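Local coordinates for protein 3-dehydroshikimate dehydratase (Bacillus anthracis, PDB 3DX5) that catalyses the manganese-dependent dehydration of 3-dehydroshikimate to 3,4-dihydroxybenzoate, the catechol building block of the siderophore petrobactin, at residues 200-205 against 231-236; 127-132 against 162-167. All blocks are in the same frame, centred on the assembly; numbering follows the deposited sequence.

Contact 1: 200-205 against 231-236; sequences KNISSA and EGIVNY. With DHB (3,4-dihydroxybenzoic acid), chain D.
With chi1 at -146°, short of fully anti, Asn-201 holds its carboxamide against the backbone of Gly-232 to Val-234, while chi1 of -84° turns the Tyr-236 ring so that its hydroxyl reaches the end of barrel strand 194-202. Both polar atoms of the amide pair with one residue. OD1 accepts Val-234 N at 3.0 Å, in the carbonyl plane on a lone pair, and also takes the amide of Ile-202 from a position tilted out of that plane; ND2 donates to Val-234 O over 2.9 Å and to Leu-229 O beyond the segment. The amide carbon CG lies 3.5 Å from Gly-232 CA, an approach that the lack of a side chain on the glycine permits. Beside it, Ile-233 N gives Ile-202 O a straighter bond (161° at the hydrogen), and the CG2 methyls of the two isoleucines meet at 3.9 Å. Tyr-236 OH donates to Lys-200 O (2.7 Å). Lys-200 lines the product pocket: its long chain brings NZ to 2.8 Å from O3 of 3,4-dihydroxybenzoic acid, with a salt bridge to Asp-172 and a hydrogen bond to Glu-253. The loop before helix 236-243 thus fixes the backbone from which the lysine reaches the ligand.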
loop_
_atom_site.group_PDB
_atom_site.type_symbol
_atom_site.label_atom_id
_atom_site.label_comp_id
_atom_site.label_asym_id
_atom_site.label_seq_id
_atom_site.Cartn_x
_atom_site.Cartn_y
_atom_site.Cartn_z
ATOM N N LYS A 200 1.829 -14.374 -13.070
ATOM C CA LYS A 200 2.503 -13.107 -13.382
ATOM C C LYS A 200 3.832 -13.480 -14.029
ATOM O O LYS A 200 4.242 -14.645 -13.971
ATOM C CB LYS A 200 2.659 -12.190 -12.130
ATOM C CG LYS A 200 3.451 -12.810 -10.927
ATOM C CD LYS A 200 3.617 -11.752 -9.808
ATOM C CE LYS A 200 4.440 -12.279 -8.611
ATOM N NZ LYS A 200 3.757 -13.419 -7.901
ATOM N N ASN A 201 4.522 -12.519 -14.634
ATOM C CA ASN A 201 5.759 -12.846 -15.351
ATOM C C ASN A 201 6.784 -11.750 -15.156
ATOM O O ASN A 201 6.449 -10.647 -14.701
ATOM C CB ASN A 201 5.488 -13.061 -16.856
ATOM C CG ASN A 201 6.408 -14.124 -17.464
ATOM O OD1 ASN A 201 7.451 -14.468 -16.875
ATOM N ND2 ASN A 201 6.025 -14.657 -18.631
ATOM N N ILE A 202 8.026 -12.016 -15.537
ATOM C CA ILE A 202 9.082 -11.026 -15.359
ATOM C C ILE A 202 9.923 -11.084 -16.628
ATOM O O ILE A 202 9.997 -12.161 -17.264
ATOM C CB ILE A 202 9.915 -11.341 -14.081
ATOM C CG1 ILE A 202 10.786 -10.167 -13.688
ATOM C CG2 ILE A 202 10.816 -12.596 -14.260
ATOM C CD1 ILE A 202 10.020 -9.057 -12.984
ATOM N N SER A 203 10.562 -9.980 -17.024
ATOM C CA SER A 203 11.343 -10.040 -18.293
ATOM C C SER A 203 12.631 -10.850 -18.148
ATOM O O SER A 203 13.120 -11.420 -19.119
ATOM C CB SER A 203 11.673 -8.643 -18.838
ATOM O OG SER A 203 12.459 -7.948 -17.876
ATOM N N SER A 204 13.165 -10.946 -16.938
ATOM C CA SER A 204 14.465 -11.603 -16.720
ATOM C C SER A 204 14.592 -11.883 -15.237
ATOM O O SER A 204 14.063 -11.104 -14.417
ATOM C CB SER A 204 15.596 -10.662 -17.196
ATOM O OG SER A 204 16.812 -10.855 -16.496
ATOM N N ALA A 205 15.318 -12.951 -14.888
ATOM C CA ALA A 205 15.675 -13.256 -13.479
ATOM C C ALA A 205 16.365 -12.093 -12.757
ATOM O O ALA A 205 16.243 -11.969 -11.549
ATOM C CB ALA A 205 16.548 -14.561 -13.372
ATOM N N GLU A 231 5.000 -12.112 -22.602
ATOM C CA GLU A 231 6.139 -11.254 -22.915
ATOM C C GLU A 231 7.293 -11.457 -21.923
ATOM O O GLU A 231 8.285 -10.756 -21.990
ATOM C CB GLU A 231 5.691 -9.789 -22.933
ATOM C CG GLU A 231 4.640 -9.490 -23.993
ATOM C CD GLU A 231 4.218 -8.028 -24.045
ATOM O OE1 GLU A 231 4.919 -7.153 -23.507
ATOM O OE2 GLU A 231 3.162 -7.744 -24.640
ATOM N N GLY A 232 7.162 -12.413 -21.008
ATOM C CA GLY A 232 8.222 -12.694 -20.041
ATOM C C GLY A 232 8.924 -14.031 -20.191
ATOM O O GLY A 232 8.664 -14.759 -21.136
ATOM N N ILE A 233 9.796 -14.354 -19.234
ATOM C CA ILE A 233 10.670 -15.529 -19.321
ATOM C C ILE A 233 9.941 -16.841 -18.951
ATOM O O ILE A 233 10.247 -17.883 -19.502
ATOM C CB ILE A 233 12.029 -15.306 -18.537
ATOM C CG1 ILE A 233 13.054 -16.419 -18.780
ATOM C CG2 ILE A 233 11.804 -15.093 -17.051
ATOM C CD1 ILE A 233 13.569 -16.548 -20.296
ATOM N N VAL A 234 8.989 -16.795 -18.031
ATOM C CA VAL A 234 8.171 -17.969 -17.742
ATOM C C VAL A 234 7.251 -18.273 -18.931
ATOM O O VAL A 234 6.668 -17.348 -19.532
ATOM C CB VAL A 234 7.325 -17.785 -16.475
ATOM C CG1 VAL A 234 6.512 -19.076 -16.157
ATOM C CG2 VAL A 234 8.216 -17.413 -15.303
ATOM N N ASN A 235 7.145 -19.555 -19.275
ATOM C CA ASN A 235 6.389 -20.012 -20.444
ATOM C C ASN A 235 4.940 -20.301 -20.045
ATOM O O ASN A 235 4.608 -21.410 -19.577
ATOM C CB ASN A 235 7.064 -21.256 -21.086
ATOM C CG ASN A 235 6.505 -21.597 -22.465
ATOM O OD1 ASN A 235 5.350 -21.380 -22.758
ATOM N ND2 ASN A 235 7.344 -22.135 -23.301
ATOM N N TYR A 236 4.087 -19.292 -20.226
ATOM C CA TYR A 236 2.665 -19.399 -19.925
ATOM C C TYR A 236 1.879 -20.247 -20.942
ATOM O O TYR A 236 0.819 -20.772 -20.599
ATOM C CB TYR A 236 2.042 -17.999 -19.612
ATOM C CG TYR A 236 2.281 -17.679 -18.166
ATOM C CD1 TYR A 236 3.419 -16.978 -17.759
ATOM C CD2 TYR A 236 1.426 -18.179 -17.173
ATOM C CE1 TYR A 236 3.669 -16.744 -16.397
ATOM C CE2 TYR A 236 1.692 -17.974 -15.811
ATOM C CZ TYR A 236 2.784 -17.224 -15.435
ATOM O OH TYR A 236 3.032 -17.065 -14.091
HETATM C C1 DHB D . 2.030 -10.584 -2.579
HETATM C C2 DHB D . 1.905 -11.652 -3.461
HETATM C C3 DHB D . 2.944 -11.969 -4.342
HETATM O O3 DHB D . 2.897 -13.008 -5.235
HETATM C C4 DHB D . 4.171 -11.170 -4.288
HETATM O O4 DHB D . 5.156 -11.512 -5.148
HETATM C C5 DHB D . 4.296 -10.123 -3.381
HETATM C C6 DHB D . 3.210 -9.838 -2.533
HETATM C C DHB D . 0.870 -10.255 -1.652
HETATM O O1 DHB D . 0.909 -9.354 -0.808
HETATM O O2 DHB D . -0.262 -10.948 -1.754
#

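Contact 2: 127-132 against 162-167; sequences MICELF and VDHPNL
In this TIM barrel the loop between helix 152-162 and strand 167-172 makes a type I beta turn, His-164 to Leu-167, that rests on the flank of helix 115-134. His-164 and Cys-129 carry most of the contact. The imidazole CG stands anti to the backbone N (chi1 -169°), which lays the ring over Cys-129, and CB of that cysteine sits above one face in a CH-pi contact, 3.7 Å from the ring centroid. Pro-165 CD covers the opposite face, so the ring is sandwiched between helix and turn. Both ring nitrogens are engaged near the ring plane. ND1 accepts Asn-166 N at 3.0 Å, which ties the ring to its own turn. NE2 donates to Glu-130 OE1 over 2.8 Å, nearly straight at 163° and on the anti lone pair of that oxygen, with the carboxylate plane turned 50° from the ring; this describes one of two modelled conformers of Glu-130, so the bond may not be held all the time. Deeper in, Cys-129 SG packs 3.7 Å from Leu-167 CB. Asn-166 ND2 bonds to Met-137 O, just before strand 138-142, while Leu-167 opens the next parallel strand and touches Ile-125 of helix 115-134 and Leu-141 of strand 138-142.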
loop_
_atom_site.group_PDB
_atom_site.type_symbol
_atom_site.label_atom_id
_atom_site.label_comp_id
_atom_site.label_asym_id
_atom_site.label_seq_id
_atom_site.Cartn_x
_atom_site.Cartn_y
_atom_site.Cartn_z
HETATM N N MSE A 127 -3.803 -25.882 13.382
HETATM C CA MSE A 127 -4.834 -25.208 14.206
HETATM C C MSE A 127 -5.700 -24.270 13.388
HETATM O O MSE A 127 -6.907 -24.250 13.556
HETATM C CB MSE A 127 -4.202 -24.425 15.365
HETATM C CG MSE A 127 -3.592 -25.347 16.408
HETATM SE SE MSE A 127 -2.635 -24.371 17.818
HETATM C CE MSE A 127 -4.204 -23.423 18.492
ATOM N N ILE A 128 -5.076 -23.487 12.514
ATOM C CA ILE A 128 -5.820 -22.584 11.637
ATOM C C ILE A 128 -6.701 -23.363 10.656
ATOM O O ILE A 128 -7.832 -22.967 10.415
ATOM C CB ILE A 128 -4.871 -21.613 10.945
ATOM C CG1 ILE A 128 -4.518 -20.498 11.952
ATOM C CG2 ILE A 128 -5.497 -21.017 9.682
ATOM C CD1 ILE A 128 -3.231 -19.808 11.605
ATOM N N CYS A 129 -6.186 -24.470 10.121
ATOM C CA CYS A 129 -6.984 -25.358 9.286
ATOM C C CYS A 129 -8.212 -25.889 10.028
ATOM O O CYS A 129 -9.316 -25.929 9.454
ATOM C CB CYS A 129 -6.137 -26.529 8.781
ATOM S SG CYS A 129 -5.006 -26.005 7.496
ATOM N N GLU A 130 -8.041 -26.291 11.285
ATOM C CA GLU A 130 -9.164 -26.822 12.054
ATOM C C GLU A 130 -10.219 -25.757 12.374
ATOM O O GLU A 130 -11.414 -26.056 12.408
ATOM C CB GLU A 130 -8.687 -27.552 13.316
ATOM C CG GLU A 130 -8.540 -29.051 13.105
ATOM C CD GLU A 130 -9.886 -29.756 12.948
ATOM O OE1 GLU A 130 -10.230 -30.213 11.827
ATOM O OE2 GLU A 130 -10.607 -29.838 13.961
ATOM N N LEU A 131 -9.783 -24.519 12.593
ATOM C CA LEU A 131 -10.721 -23.397 12.739
ATOM C C LEU A 131 -11.562 -23.199 11.444
ATOM O O LEU A 131 -12.808 -23.201 11.481
ATOM C CB LEU A 131 -9.957 -22.117 13.087
ATOM C CG LEU A 131 -10.763 -20.885 13.513
ATOM C CD1 LEU A 131 -9.918 -19.952 14.357
ATOM C CD2 LEU A 131 -11.274 -20.118 12.283
ATOM N N PHE A 132 -10.886 -23.025 10.309
ATOM C CA PHE A 132 -11.583 -22.811 9.044
ATOM C C PHE A 132 -12.396 -24.030 8.586
ATOM O O PHE A 132 -13.447 -23.861 7.946
ATOM C CB PHE A 132 -10.630 -22.328 7.933
ATOM C CG PHE A 132 -10.235 -20.882 8.080
ATOM C CD1 PHE A 132 -11.187 -19.868 7.946
ATOM C CD2 PHE A 132 -8.927 -20.538 8.442
ATOM C CE1 PHE A 132 -10.818 -18.524 8.091
ATOM C CE2 PHE A 132 -8.532 -19.186 8.603
ATOM C CZ PHE A 132 -9.469 -18.185 8.427
ATOM N N VAL A 162 1.645 -31.194 7.988
ATOM C CA VAL A 162 0.389 -30.693 8.566
ATOM C C VAL A 162 -0.693 -31.789 8.489
ATOM O O VAL A 162 -1.412 -32.052 9.481
ATOM C CB VAL A 162 -0.108 -29.396 7.871
ATOM C CG1 VAL A 162 -1.519 -29.017 8.352
ATOM C CG2 VAL A 162 0.868 -28.212 8.112
ATOM N N ASP A 163 -0.804 -32.410 7.311
ATOM C CA ASP A 163 -1.675 -33.551 7.098
ATOM C C ASP A 163 -3.111 -33.222 7.533
ATOM O O ASP A 163 -3.693 -33.914 8.362
ATOM C CB ASP A 163 -1.102 -34.776 7.848
ATOM C CG ASP A 163 -1.746 -36.075 7.420
ATOM O OD1 ASP A 163 -2.419 -36.104 6.365
ATOM O OD2 ASP A 163 -1.596 -37.073 8.147
ATOM N N HIS A 164 -3.673 -32.147 6.994
ATOM C CA HIS A 164 -5.049 -31.772 7.310
ATOM C C HIS A 164 -5.804 -31.585 5.981
ATOM O O HIS A 164 -5.241 -31.001 5.076
ATOM C CB HIS A 164 -5.089 -30.457 8.111
ATOM C CG HIS A 164 -6.439 -30.158 8.688
ATOM N ND1 HIS A 164 -7.478 -29.663 7.929
ATOM C CD2 HIS A 164 -6.927 -30.310 9.948
ATOM C CE1 HIS A 164 -8.547 -29.505 8.695
ATOM N NE2 HIS A 164 -8.240 -29.890 9.927
ATOM N N PRO A 165 -7.074 -32.072 5.880
ATOM C CA PRO A 165 -7.848 -31.986 4.637
ATOM C C PRO A 165 -8.195 -30.571 4.166
ATOM O O PRO A 165 -8.533 -30.397 2.999
ATOM C CB PRO A 165 -9.119 -32.801 4.935
ATOM C CG PRO A 165 -9.193 -32.901 6.413
ATOM C CD PRO A 165 -7.754 -32.938 6.877
ATOM N N ASN A 166 -8.080 -29.557 5.026
ATOM C CA ASN A 166 -8.439 -28.202 4.563
ATOM C C ASN A 166 -7.247 -27.335 4.177
ATOM O O ASN A 166 -7.411 -26.152 3.875
ATOM C CB ASN A 166 -9.322 -27.469 5.573
ATOM C CG ASN A 166 -10.648 -28.142 5.759
ATOM O OD1 ASN A 166 -10.710 -29.249 6.305
ATOM N ND2 ASN A 166 -11.717 -27.512 5.286
ATOM N N LEU A 167 -6.039 -27.902 4.227
ATOM C CA LEU A 167 -4.843 -27.152 3.803
ATOM C C LEU A 167 -4.675 -27.371 2.312
ATOM O O LEU A 167 -4.580 -28.525 1.835
ATOM C CB LEU A 167 -3.595 -27.661 4.519
ATOM C CG LEU A 167 -2.364 -26.829 4.159
ATOM C CD1 LEU A 167 -2.607 -25.388 4.664
ATOM C CD2 LEU A 167 -1.154 -27.475 4.832
#

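Contacts 1 and 2 lie on opposite sides of the chain's centre, with about 18 Å between their nearest atoms, and share no helix or strand. Each is partly buried, with one exposed residue, Ile-233 in contact 1 and Glu-130 in contact 2. Contact 1 joins the end of strand 194-202, from which Lys-200 reaches the ligand and the neighbourhood of the manganese, to the loop leading into helix 236-243; contact 2 joins a helix flank to the turn that starts strand 167-172, away from the bound product. Their chemistry differs accordingly: 200-205 and 231-236 meet largely through hydrogen bonds involving backbone groups, whereas 127-132 and 162-167 are joined by one side-chain histidine–carboxylate bond and packing around an imidazole and a cysteine.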